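PDB 4MSX: Pre-mRNA-splicing factor SAD1 from Saccharomyces cerevisiae, which promotes the assembly of newly synthesized U4 snRNA into the U4/U6 snRNP particle and is required for pre-mRNA splicing. Local coordinates for residues 195-200 against 440-445; 380-385 against 417-422; 401-406 against 410-415; 452-457 against 461-466. One frame throughout, in Å; residues are numbered along the deposited sequence. Where two conformers were deposited one is given.

Contact 1 of 4, residues 195-200 against 440-445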
# COMPACT_ATOMS: atom_id res chain seq x y z
N ALA A 195 4.61 -5.93 -0.93
CA ALA A 195 4.58 -4.56 -0.48
C ALA A 195 3.44 -3.81 -1.15
O ALA A 195 2.82 -2.94 -0.53
CB ALA A 195 5.95 -3.83 -0.83
N HIS A 196 3.18 -4.07 -2.43
CA HIS A 196 2.03 -3.39 -3.07
C HIS A 196 0.75 -3.69 -2.28
O HIS A 196 -0.04 -2.78 -2.02
CB HIS A 196 1.85 -3.89 -4.51
CG HIS A 196 3.08 -3.70 -5.33
ND1 HIS A 196 3.35 -4.47 -6.44
CD2 HIS A 196 4.09 -2.82 -5.20
CE1 HIS A 196 4.50 -4.05 -6.97
NE2 HIS A 196 4.96 -3.05 -6.25
N SER A 197 0.55 -4.94 -1.85
CA SER A 197 -0.71 -5.26 -1.20
C SER A 197 -0.81 -4.52 0.12
O SER A 197 -1.87 -4.01 0.45
CB SER A 197 -0.91 -6.78 -0.97
OG SER A 197 0.03 -7.30 -0.08
N VAL A 198 0.29 -4.46 0.87
CA VAL A 198 0.23 -3.79 2.17
C VAL A 198 0.00 -2.25 1.99
O VAL A 198 -0.80 -1.62 2.73
CB VAL A 198 1.55 -4.04 2.95
CG1 VAL A 198 1.65 -3.16 4.20
CG2 VAL A 198 1.63 -5.57 3.39
N LEU A 199 0.69 -1.64 1.02
CA LEU A 199 0.46 -0.21 0.81
C LEU A 199 -0.98 0.08 0.40
O LEU A 199 -1.55 1.12 0.80
CB LEU A 199 1.42 0.34 -0.27
CG LEU A 199 2.89 0.34 0.22
CD1 LEU A 199 3.79 0.68 -0.98
CD2 LEU A 199 3.11 1.36 1.38
N LEU A 200 -1.56 -0.77 -0.44
CA LEU A 200 -2.97 -0.60 -0.79
C LEU A 200 -3.89 -0.75 0.46
O LEU A 200 -4.83 0.05 0.68
CB LEU A 200 -3.38 -1.65 -1.85
CG LEU A 200 -2.84 -1.33 -3.27
CD1 LEU A 200 -3.00 -2.55 -4.20
CD2 LEU A 200 -3.52 -0.06 -3.89
N TRP A 440 1.22 -12.39 -4.87
CA TRP A 440 0.17 -11.80 -4.00
C TRP A 440 -0.65 -10.83 -4.83
O TRP A 440 -0.10 -10.00 -5.56
CB TRP A 440 0.85 -11.06 -2.81
CG TRP A 440 1.73 -11.98 -2.00
CD1 TRP A 440 3.12 -12.07 -2.00
CD2 TRP A 440 1.25 -12.94 -1.06
NE1 TRP A 440 3.50 -13.05 -1.10
CE2 TRP A 440 2.37 -13.62 -0.54
CE3 TRP A 440 -0.04 -13.30 -0.63
CZ2 TRP A 440 2.26 -14.63 0.41
CZ3 TRP A 440 -0.17 -14.29 0.33
CH2 TRP A 440 0.98 -14.96 0.84
N ILE A 441 -1.97 -10.93 -4.72
CA ILE A 441 -2.80 -9.95 -5.42
C ILE A 441 -3.82 -9.40 -4.44
O ILE A 441 -4.10 -9.99 -3.40
CB ILE A 441 -3.48 -10.56 -6.64
CG1 ILE A 441 -4.48 -11.61 -6.19
CG2 ILE A 441 -2.42 -11.20 -7.61
CD1 ILE A 441 -5.24 -12.24 -7.34
N THR A 442 -4.34 -8.22 -4.76
CA THR A 442 -5.11 -7.47 -3.75
C THR A 442 -6.45 -7.13 -4.34
O THR A 442 -6.51 -6.59 -5.45
CB THR A 442 -4.36 -6.17 -3.35
OG1 THR A 442 -3.03 -6.53 -2.97
CG2 THR A 442 -5.05 -5.40 -2.17
N GLN A 443 -7.53 -7.44 -3.61
CA GLN A 443 -8.86 -7.07 -4.06
C GLN A 443 -9.39 -6.03 -3.10
O GLN A 443 -9.29 -6.21 -1.87
CB GLN A 443 -9.79 -8.30 -3.98
CG GLN A 443 -9.26 -9.39 -4.91
CD GLN A 443 -9.96 -10.74 -4.74
OE1 GLN A 443 -10.51 -11.06 -3.66
NE2 GLN A 443 -9.90 -11.57 -5.80
N LEU A 444 -9.96 -4.95 -3.64
CA LEU A 444 -10.39 -3.86 -2.78
C LEU A 444 -11.80 -3.44 -3.10
O LEU A 444 -12.16 -3.36 -4.27
CB LEU A 444 -9.51 -2.59 -3.04
CG LEU A 444 -8.01 -2.85 -2.73
CD1 LEU A 444 -7.16 -1.62 -3.16
CD2 LEU A 444 -7.83 -3.11 -1.24
N TYR A 445 -12.52 -3.05 -2.07
CA TYR A 445 -13.96 -2.75 -2.24
C TYR A 445 -14.16 -1.26 -2.35
O TYR A 445 -13.64 -0.51 -1.53
CB TYR A 445 -14.77 -3.26 -1.05
CG TYR A 445 -16.29 -3.10 -1.29
CD1 TYR A 445 -16.93 -3.81 -2.30
CD2 TYR A 445 -17.05 -2.25 -0.51
CE1 TYR A 445 -18.33 -3.68 -2.53
CE2 TYR A 445 -18.47 -2.12 -0.72
CZ TYR A 445 -19.06 -2.85 -1.74
OH TYR A 445 -20.40 -2.73 -1.97
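Leu-200 of helix 189-203 rests on Thr-442 and Leu-444 of strand 438-446, a buried helix-on-sheet contact inside the ubiquitin-specific protease (USP) fold. In active relatives this papain-like arrangement brings together the catalytic cysteine helix and the histidine strand; the helix and strand here probably correspond to them, although Sad1 is catalytically inactive. The axes of the two short segments run 7.8 Å apart at 21°, so helix and strand point much the same way.

Along Leu-200, CB is the first atom to touch, lying 4.0 Å from Leu-444 CD1 and also reaching the Thr-442 methyl, CG2. With CG anti to the carbonyl carbon (chi1 -75°), the isobutyl group points across the strand and its two branches part over it. CD2 stays with Leu-444 CD1, while CD1 drops beside Thr-442. The two leucine side chains meet at about a right angle. An alanine in place of Thr-442 would probably leave a gap under Leu-200 CB where the CG2 methyl now packs. On the adjoining strand 451-456, Ile-455 touches both leucines, and its backbone hydrogen-bonds to Thr-442. At the branch tip, Leu-200 CD1 comes 4.0 Å from Thr-442 CB.

Contact 2 of 4, residues 380-385 against 417-422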
# COMPACT_ATOMS: atom_id res chain seq x y z
N ASN A 380 -3.84 -18.83 8.52
CA ASN A 380 -2.47 -19.33 8.70
C ASN A 380 -2.16 -20.42 7.68
O ASN A 380 -2.24 -21.60 8.00
CB ASN A 380 -2.31 -19.86 10.11
CG ASN A 380 -0.85 -20.18 10.43
OD1 ASN A 380 0.05 -19.78 9.68
ND2 ASN A 380 -0.61 -20.88 11.52
N ARG A 381 -1.83 -20.03 6.47
CA ARG A 381 -1.55 -20.98 5.38
C ARG A 381 -0.21 -21.72 5.50
O ARG A 381 -0.09 -22.90 5.11
CB ARG A 381 -1.50 -20.21 4.06
CG ARG A 381 -2.81 -19.43 3.74
CD ARG A 381 -3.93 -20.40 3.28
NE ARG A 381 -5.21 -19.71 3.05
CZ ARG A 381 -6.34 -20.34 2.74
NH1 ARG A 381 -6.37 -21.69 2.64
NH2 ARG A 381 -7.43 -19.64 2.53
N PHE A 382 0.82 -21.01 5.97
CA PHE A 382 2.20 -21.50 5.86
C PHE A 382 2.81 -22.06 7.10
O PHE A 382 2.90 -21.40 8.12
CB PHE A 382 3.13 -20.34 5.48
CG PHE A 382 2.82 -19.77 4.14
CD1 PHE A 382 2.73 -20.59 3.04
CD2 PHE A 382 2.61 -18.40 3.98
CE1 PHE A 382 2.43 -20.09 1.78
CE2 PHE A 382 2.32 -17.87 2.73
CZ PHE A 382 2.21 -18.72 1.63
N ASP A 383 3.35 -23.26 6.96
CA ASP A 383 4.19 -23.79 8.02
C ASP A 383 5.64 -23.56 7.55
O ASP A 383 6.22 -24.37 6.82
CB ASP A 383 3.80 -25.27 8.29
CG ASP A 383 4.77 -25.98 9.24
OD1 ASP A 383 5.57 -25.31 9.95
OD2 ASP A 383 4.70 -27.22 9.29
N ARG A 384 6.22 -22.41 7.95
CA ARG A 384 7.55 -22.00 7.47
C ARG A 384 8.68 -22.84 8.03
O ARG A 384 9.77 -22.88 7.45
CB ARG A 384 7.84 -20.54 7.81
CG ARG A 384 6.80 -19.60 7.33
CD ARG A 384 6.89 -19.33 5.85
NE ARG A 384 6.64 -17.92 5.60
CZ ARG A 384 6.52 -17.36 4.40
NH1 ARG A 384 6.65 -18.11 3.30
NH2 ARG A 384 6.32 -16.04 4.31
N ASN A 385 8.43 -23.48 9.18
CA ASN A 385 9.40 -24.42 9.75
C ASN A 385 9.12 -25.88 9.39
O ASN A 385 9.13 -26.75 10.25
CB ASN A 385 9.47 -24.27 11.27
CG ASN A 385 10.11 -22.98 11.68
OD1 ASN A 385 11.10 -22.52 11.09
ND2 ASN A 385 9.53 -22.36 12.69
N VAL A 417 -6.53 -10.02 0.50
CA VAL A 417 -5.24 -10.29 -0.16
C VAL A 417 -5.21 -11.78 -0.43
O VAL A 417 -5.37 -12.58 0.49
CB VAL A 417 -4.09 -9.90 0.73
CG1 VAL A 417 -2.69 -10.19 0.05
CG2 VAL A 417 -4.18 -8.35 1.02
N VAL A 418 -4.94 -12.13 -1.67
CA VAL A 418 -5.05 -13.50 -2.14
C VAL A 418 -3.69 -14.04 -2.53
O VAL A 418 -2.83 -13.31 -3.07
CB VAL A 418 -5.97 -13.50 -3.38
CG1 VAL A 418 -5.76 -14.73 -4.21
CG2 VAL A 418 -7.45 -13.36 -2.88
N HIS A 419 -3.49 -15.33 -2.26
CA HIS A 419 -2.23 -15.97 -2.54
C HIS A 419 -2.37 -16.78 -3.85
O HIS A 419 -3.32 -17.51 -4.02
CB HIS A 419 -1.86 -16.91 -1.38
CG HIS A 419 -0.59 -17.67 -1.62
ND1 HIS A 419 -0.55 -19.05 -1.68
CD2 HIS A 419 0.68 -17.25 -1.82
CE1 HIS A 419 0.70 -19.44 -1.91
NE2 HIS A 419 1.47 -18.36 -1.99
N VAL A 420 -1.41 -16.65 -4.75
CA VAL A 420 -1.46 -17.29 -6.06
C VAL A 420 -0.10 -17.93 -6.24
O VAL A 420 0.94 -17.31 -5.91
CB VAL A 420 -1.70 -16.22 -7.19
CG1 VAL A 420 -1.33 -16.73 -8.54
CG2 VAL A 420 -3.16 -15.80 -7.18
N VAL A 421 -0.07 -19.15 -6.77
CA VAL A 421 1.22 -19.81 -7.01
C VAL A 421 1.69 -19.65 -8.45
O VAL A 421 0.92 -19.78 -9.38
CB VAL A 421 1.18 -21.34 -6.67
CG1 VAL A 421 2.31 -22.09 -7.41
CG2 VAL A 421 1.34 -21.55 -5.20
N ILE A 422 2.99 -19.36 -8.61
CA ILE A 422 3.60 -19.23 -9.93
C ILE A 422 4.87 -20.07 -10.03
O ILE A 422 5.18 -20.91 -9.15
CB ILE A 422 3.95 -17.76 -10.24
CG1 ILE A 422 4.63 -17.12 -9.01
CG2 ILE A 422 2.70 -16.97 -10.65
CD1 ILE A 422 5.23 -15.72 -9.24
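Phe-382 sits in an irregular loop, 380-385, that follows strand 374-379, whereas His-419 belongs to the extended run 417-421 of strand 409-421. The two backbones stay well apart: Phe-382 CA and His-419 CA are 11.0 Å from each other, and the side chains, reaching out from opposite directions, bridge the distance.

They meet as a T-shaped stack. Phe-382 presents its edge, led by CZ, to the face of the imidazole, with the ring planes at 89° and the centroids 5.2 Å apart. The closest approach is Phe-382 CZ to His-419 NE2, 3.7 Å, toward the rim of the imidazole rather than over its middle. His-419 turns CG away from its backbone N (chi1 177°), which carries the ring out toward the loop. Both of its nitrogens are engaged, ND1 with Glu-472 OE2 and NE2 with Ser-438 OG, which fixes the rotation of the ring; the carboxylate would probably favour a proton on ND1. One face of the Phe-382 ring is covered by CB of the preceding Arg-381.

The stack joins the loop to the sheet: Phe-382 also touches Ser-438 and Trp-440 on strand 438-446, Arg-381 reaches strand 472-480, and nearby Val-417 packs on helix 189-203.

Contact 3 of 4, residues 401-406 against 410-415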
# COMPACT_ATOMS: atom_id res chain seq x y z
N SER A 401 -18.68 -14.36 3.06
CA SER A 401 -19.47 -13.46 2.23
C SER A 401 -19.02 -12.07 2.57
O SER A 401 -17.89 -11.88 3.03
CB SER A 401 -20.98 -13.63 2.52
OG SER A 401 -21.29 -13.19 3.85
N SER A 402 -19.88 -11.08 2.40
CA SER A 402 -19.37 -9.73 2.61
C SER A 402 -19.70 -9.19 3.98
O SER A 402 -19.30 -8.08 4.31
CB SER A 402 -19.80 -8.79 1.48
OG SER A 402 -18.81 -8.82 0.43
N GLU A 403 -20.37 -10.00 4.81
CA GLU A 403 -20.78 -9.55 6.14
C GLU A 403 -20.48 -10.61 7.18
O GLU A 403 -20.49 -11.81 6.91
CB GLU A 403 -22.32 -9.36 6.19
CG GLU A 403 -22.87 -8.35 5.22
CD GLU A 403 -24.39 -8.17 5.37
OE1 GLU A 403 -24.83 -7.02 5.60
OE2 GLU A 403 -25.13 -9.19 5.28
N LEU A 404 -20.33 -10.16 8.42
CA LEU A 404 -19.90 -11.04 9.45
C LEU A 404 -20.39 -10.40 10.75
O LEU A 404 -20.45 -9.20 10.84
CB LEU A 404 -18.33 -11.10 9.35
CG LEU A 404 -17.44 -11.73 10.38
CD1 LEU A 404 -16.00 -11.89 9.85
CD2 LEU A 404 -17.45 -10.86 11.61
N GLU A 405 -20.75 -11.19 11.75
CA GLU A 405 -21.11 -10.58 13.02
C GLU A 405 -20.33 -11.24 14.13
O GLU A 405 -20.20 -12.45 14.13
CB GLU A 405 -22.64 -10.77 13.24
CG GLU A 405 -23.16 -9.97 14.41
CD GLU A 405 -24.70 -9.97 14.50
OE1 GLU A 405 -25.32 -11.06 14.42
OE2 GLU A 405 -25.27 -8.87 14.66
N ILE A 406 -19.80 -10.47 15.07
CA ILE A 406 -19.09 -11.05 16.21
C ILE A 406 -19.72 -10.51 17.49
O ILE A 406 -19.62 -9.32 17.78
CB ILE A 406 -17.58 -10.66 16.24
CG1 ILE A 406 -16.87 -11.19 15.00
CG2 ILE A 406 -16.91 -11.19 17.51
CD1 ILE A 406 -15.47 -10.56 14.76
N LYS A 410 -21.38 -5.85 13.93
CA LYS A 410 -21.37 -6.23 12.53
C LYS A 410 -20.14 -5.63 11.81
O LYS A 410 -19.77 -4.48 12.06
CB LYS A 410 -22.60 -5.70 11.83
CG LYS A 410 -23.88 -6.50 12.17
CD LYS A 410 -25.14 -5.80 11.66
CE LYS A 410 -26.43 -6.37 12.32
NZ LYS A 410 -26.48 -6.19 13.83
N TYR A 411 -19.59 -6.40 10.86
CA TYR A 411 -18.44 -5.97 10.04
C TYR A 411 -18.74 -6.24 8.57
O TYR A 411 -19.46 -7.20 8.25
CB TYR A 411 -17.22 -6.84 10.43
CG TYR A 411 -16.51 -6.33 11.65
CD1 TYR A 411 -16.87 -6.77 12.94
CD2 TYR A 411 -15.48 -5.41 11.53
CE1 TYR A 411 -16.21 -6.29 14.05
CE2 TYR A 411 -14.82 -4.93 12.63
CZ TYR A 411 -15.16 -5.38 13.88
OH TYR A 411 -14.49 -4.88 14.95
N ARG A 412 -18.15 -5.45 7.66
CA ARG A 412 -18.26 -5.73 6.24
C ARG A 412 -16.83 -5.84 5.65
O ARG A 412 -15.98 -5.06 6.05
CB ARG A 412 -18.99 -4.57 5.55
CG ARG A 412 -20.50 -4.62 5.88
CD ARG A 412 -21.39 -3.88 4.90
NE ARG A 412 -22.79 -4.05 5.30
CZ ARG A 412 -23.83 -3.56 4.64
NH1 ARG A 412 -23.66 -2.85 3.53
NH2 ARG A 412 -25.06 -3.77 5.10
N LEU A 413 -16.65 -6.75 4.71
CA LEU A 413 -15.32 -7.01 4.12
C LEU A 413 -14.96 -5.85 3.20
O LEU A 413 -15.76 -5.45 2.37
CB LEU A 413 -15.38 -8.29 3.31
CG LEU A 413 -14.05 -8.70 2.67
CD1 LEU A 413 -12.98 -9.04 3.77
CD2 LEU A 413 -14.32 -9.89 1.77
N LYS A 414 -13.73 -5.33 3.33
CA LYS A 414 -13.28 -4.18 2.55
C LYS A 414 -12.04 -4.50 1.70
O LYS A 414 -11.81 -3.86 0.68
CB LYS A 414 -12.92 -3.01 3.48
CG LYS A 414 -14.14 -2.38 4.24
CD LYS A 414 -15.05 -1.54 3.32
CE LYS A 414 -14.28 -0.35 2.67
NZ LYS A 414 -13.71 0.63 3.66
N ALA A 415 -11.24 -5.48 2.12
CA ALA A 415 -10.03 -5.82 1.36
C ALA A 415 -9.73 -7.30 1.57
O ALA A 415 -9.95 -7.84 2.68
CB ALA A 415 -8.84 -4.97 1.87
O HOH W 1 -18.24 -5.63 1.43
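Leu-404 and Tyr-411 face each other as an antiparallel hydrogen-bonded pair, and the rest of the contact is built round them. Tyr-411 N gives a nearly straight bond to Leu-404 O at 2.9 Å; the return bond, Leu-404 N to Tyr-411 O, is longer at 3.1 Å and more bent, at 136°. Where strand 403-406 begins, Ser-402 O accepts Leu-413 N at 3.0 Å.

The side chains sort themselves onto two faces. Leu-404 and Tyr-411 lie side by side on the buried one, Leu-404 CD2 coming 4.2 Å from Tyr-411 CB. On the exposed face the non-hydrogen-bonded pairs carry charge. Lys-410 turns at its last torsion (chi4 62°), bringing NZ to Glu-405 OE2 at 3.1 Å, nearly in line with the C-O bond. Beside it Glu-403 OE1 meets Arg-412 NH2 at 3.3 Å, with carboxylate and guanidinium planes 66° apart, so this salt bridge is not a flat paired one.

Further out, a water donates to Leu-413 O at 2.7 Å and holds Ser-402 OG only weakly. Tyr-411 is anchored at its far end by OH bonding to Pro-372 O, and Leu-404 packs on Trp-478 and Phe-377. Past the paired region, Lys-414 and Ala-415 both face Val-477 in a classic beta bulge. The whole is a tight antiparallel beta hairpin of the USP domain, its strands joined by two residues, with a greasy face against the sheet core and a charged face to solvent.

Contact 4 of 4, residues 452-457 against 461-466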
# COMPACT_ATOMS: atom_id res chain seq x y z
N TRP A 452 -15.94 -4.61 -6.51
CA TRP A 452 -14.64 -5.13 -6.09
C TRP A 452 -13.67 -4.97 -7.23
O TRP A 452 -13.93 -5.39 -8.37
CB TRP A 452 -14.75 -6.62 -5.70
CG TRP A 452 -15.28 -6.80 -4.31
CD1 TRP A 452 -16.61 -7.01 -3.94
CD2 TRP A 452 -14.53 -6.74 -3.11
NE1 TRP A 452 -16.70 -7.07 -2.57
CE2 TRP A 452 -15.44 -6.94 -2.03
CE3 TRP A 452 -13.16 -6.56 -2.82
CZ2 TRP A 452 -15.03 -6.95 -0.70
CZ3 TRP A 452 -12.75 -6.58 -1.50
CH2 TRP A 452 -13.68 -6.78 -0.45
N ILE A 453 -12.50 -4.42 -6.93
CA ILE A 453 -11.49 -4.28 -7.96
C ILE A 453 -10.30 -5.10 -7.54
O ILE A 453 -9.77 -4.90 -6.43
CB ILE A 453 -11.02 -2.81 -8.07
CG1 ILE A 453 -12.19 -1.86 -8.34
CG2 ILE A 453 -9.95 -2.68 -9.14
CD1 ILE A 453 -12.92 -2.15 -9.62
N GLU A 454 -9.85 -5.99 -8.42
CA GLU A 454 -8.70 -6.84 -8.15
C GLU A 454 -7.46 -6.25 -8.83
O GLU A 454 -7.43 -6.06 -10.03
CB GLU A 454 -8.93 -8.24 -8.69
CG GLU A 454 -7.70 -9.15 -8.62
CD GLU A 454 -8.02 -10.58 -9.16
OE1 GLU A 454 -8.83 -11.28 -8.53
OE2 GLU A 454 -7.48 -10.95 -10.21
N ILE A 455 -6.43 -6.00 -8.05
CA ILE A 455 -5.21 -5.38 -8.58
C ILE A 455 -4.14 -6.46 -8.60
O ILE A 455 -3.71 -6.93 -7.56
CB ILE A 455 -4.84 -4.19 -7.73
CG1 ILE A 455 -6.04 -3.23 -7.75
CG2 ILE A 455 -3.55 -3.55 -8.27
CD1 ILE A 455 -6.13 -2.24 -6.64
N ASP A 456 -3.71 -6.83 -9.79
CA ASP A 456 -2.68 -7.90 -9.96
C ASP A 456 -1.56 -7.28 -10.81
O ASP A 456 -1.72 -7.08 -12.01
CB ASP A 456 -3.34 -9.13 -10.62
CG ASP A 456 -2.34 -10.25 -10.96
OD1 ASP A 456 -1.13 -10.13 -10.65
OD2 ASP A 456 -2.81 -11.28 -11.51
N GLY A 457 -0.46 -6.86 -10.20
CA GLY A 457 0.55 -6.11 -10.97
C GLY A 457 -0.06 -4.79 -11.42
O GLY A 457 -0.68 -4.10 -10.61
N THR A 461 -9.16 -5.53 -12.57
CA THR A 461 -10.29 -6.26 -13.13
C THR A 461 -11.40 -6.21 -12.08
O THR A 461 -11.12 -6.38 -10.89
CB THR A 461 -9.95 -7.74 -13.32
OG1 THR A 461 -8.73 -7.87 -14.04
CG2 THR A 461 -11.04 -8.47 -14.06
N GLU A 462 -12.64 -5.97 -12.47
CA GLU A 462 -13.74 -6.09 -11.53
C GLU A 462 -13.97 -7.58 -11.17
O GLU A 462 -13.78 -8.45 -12.03
CB GLU A 462 -15.03 -5.55 -12.13
CG GLU A 462 -15.10 -4.06 -12.25
CD GLU A 462 -16.52 -3.57 -12.55
OE1 GLU A 462 -17.49 -4.33 -12.29
OE2 GLU A 462 -16.66 -2.43 -13.04
N ARG A 463 -14.35 -7.86 -9.93
CA ARG A 463 -14.70 -9.22 -9.50
C ARG A 463 -16.06 -9.21 -8.81
O ARG A 463 -16.47 -8.19 -8.20
CB ARG A 463 -13.67 -9.80 -8.52
CG ARG A 463 -12.28 -10.03 -9.08
CD ARG A 463 -12.29 -11.03 -10.22
NE ARG A 463 -10.92 -11.35 -10.61
CZ ARG A 463 -10.52 -11.68 -11.84
NH1 ARG A 463 -11.40 -11.77 -12.84
NH2 ARG A 463 -9.24 -11.93 -12.06
N GLU A 464 -16.76 -10.34 -8.88
CA GLU A 464 -18.04 -10.46 -8.18
C GLU A 464 -17.83 -10.80 -6.71
O GLU A 464 -17.06 -11.71 -6.35
CB GLU A 464 -18.93 -11.51 -8.87
CG GLU A 464 -19.42 -11.07 -10.25
CD GLU A 464 -20.18 -9.75 -10.22
OE1 GLU A 464 -21.31 -9.72 -9.69
OE2 GLU A 464 -19.63 -8.73 -10.72
N ALA A 465 -18.51 -10.05 -5.85
CA ALA A 465 -18.41 -10.23 -4.40
C ALA A 465 -18.65 -11.67 -3.93
O ALA A 465 -17.93 -12.19 -3.03
CB ALA A 465 -19.37 -9.28 -3.67
N GLU A 466 -19.64 -12.34 -4.52
CA GLU A 466 -20.04 -13.65 -3.97
C GLU A 466 -19.03 -14.72 -4.33
O GLU A 466 -19.03 -15.77 -3.71
CB GLU A 466 -21.47 -14.09 -4.37
CG GLU A 466 -22.00 -13.54 -5.67
CD GLU A 466 -22.62 -12.17 -5.49
OE1 GLU A 466 -21.99 -11.16 -5.92
OE2 GLU A 466 -23.73 -12.10 -4.89
O HOH W 2 -17.71 -6.02 -8.24
O HOH W 3 -6.55 -8.00 -12.16
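Glu-454 and Arg-463 supply the charged part of this contact. The arginine grips the carboxylate side-on with two nitrogens: NE to Glu-454 OE1 at 2.9 Å, almost perfectly straight, and NH2 to Glu-454 OE2 at 2.7 Å. Both nitrogens come from above the carboxylate plane, the two flat groups being 68° apart. A bend at chi2 (-61°) folds the arginine back over the strand, and Thr-461 CB covers one face of its guanidinium. Glu-454 OE1 also takes bonds from Lys-471 and Gln-443. A methionine in place of Arg-463 would probably leave Glu-454 OE2 without its charged mate and the carboxylate freer to turn.

Among the backbone bonds, Glu-454 N meets Thr-461 O at 2.8 Å with a near-linear N-H (176°), and Thr-461 N answers to Glu-454 O at 3.1 Å. Water adds a further link, donating to Glu-454 O and joined to Thr-461 OG1 at 2.9 Å.

Apolar contacts complete the pairing. On the same face as the salt bridge, the indole of Trp-452 touches the Ala-465 methyl, CD1 to CB 3.6 Å; on the opposite face Ile-453 CD1 rests on Glu-462 CG at 3.9 Å, the two side chains crossing at a slant. Together these make a beta hairpin, strands 451-456 and 459-463, with 459-463 as an edge strand of the mixed sheet of the USP domain.

In the fold
All four contacts reach one mixed sheet of the USP domain. Contact 1 lays a helix on strand 438-446, and its neighbouring strands carry the others: 409-421 serves contacts 2 and 3, and 451-456 serves contact 4. Contacts 1 and 4 have centres about 11 Å apart, tied by backbone bonds such as Leu-444 N to Ile-453 O, 2.8 Å. Contact 2, about 15 Å from contact 1 centre to centre, is joined through Trp-440. Trp-452 of contact 4 reaches Leu-413 of contact 3. Contacts 2 and 3 are 22 Å apart between centres and adjoin only along the chain. None touches the zinc site of Cys-94, Cys-97, His-113 and His-119.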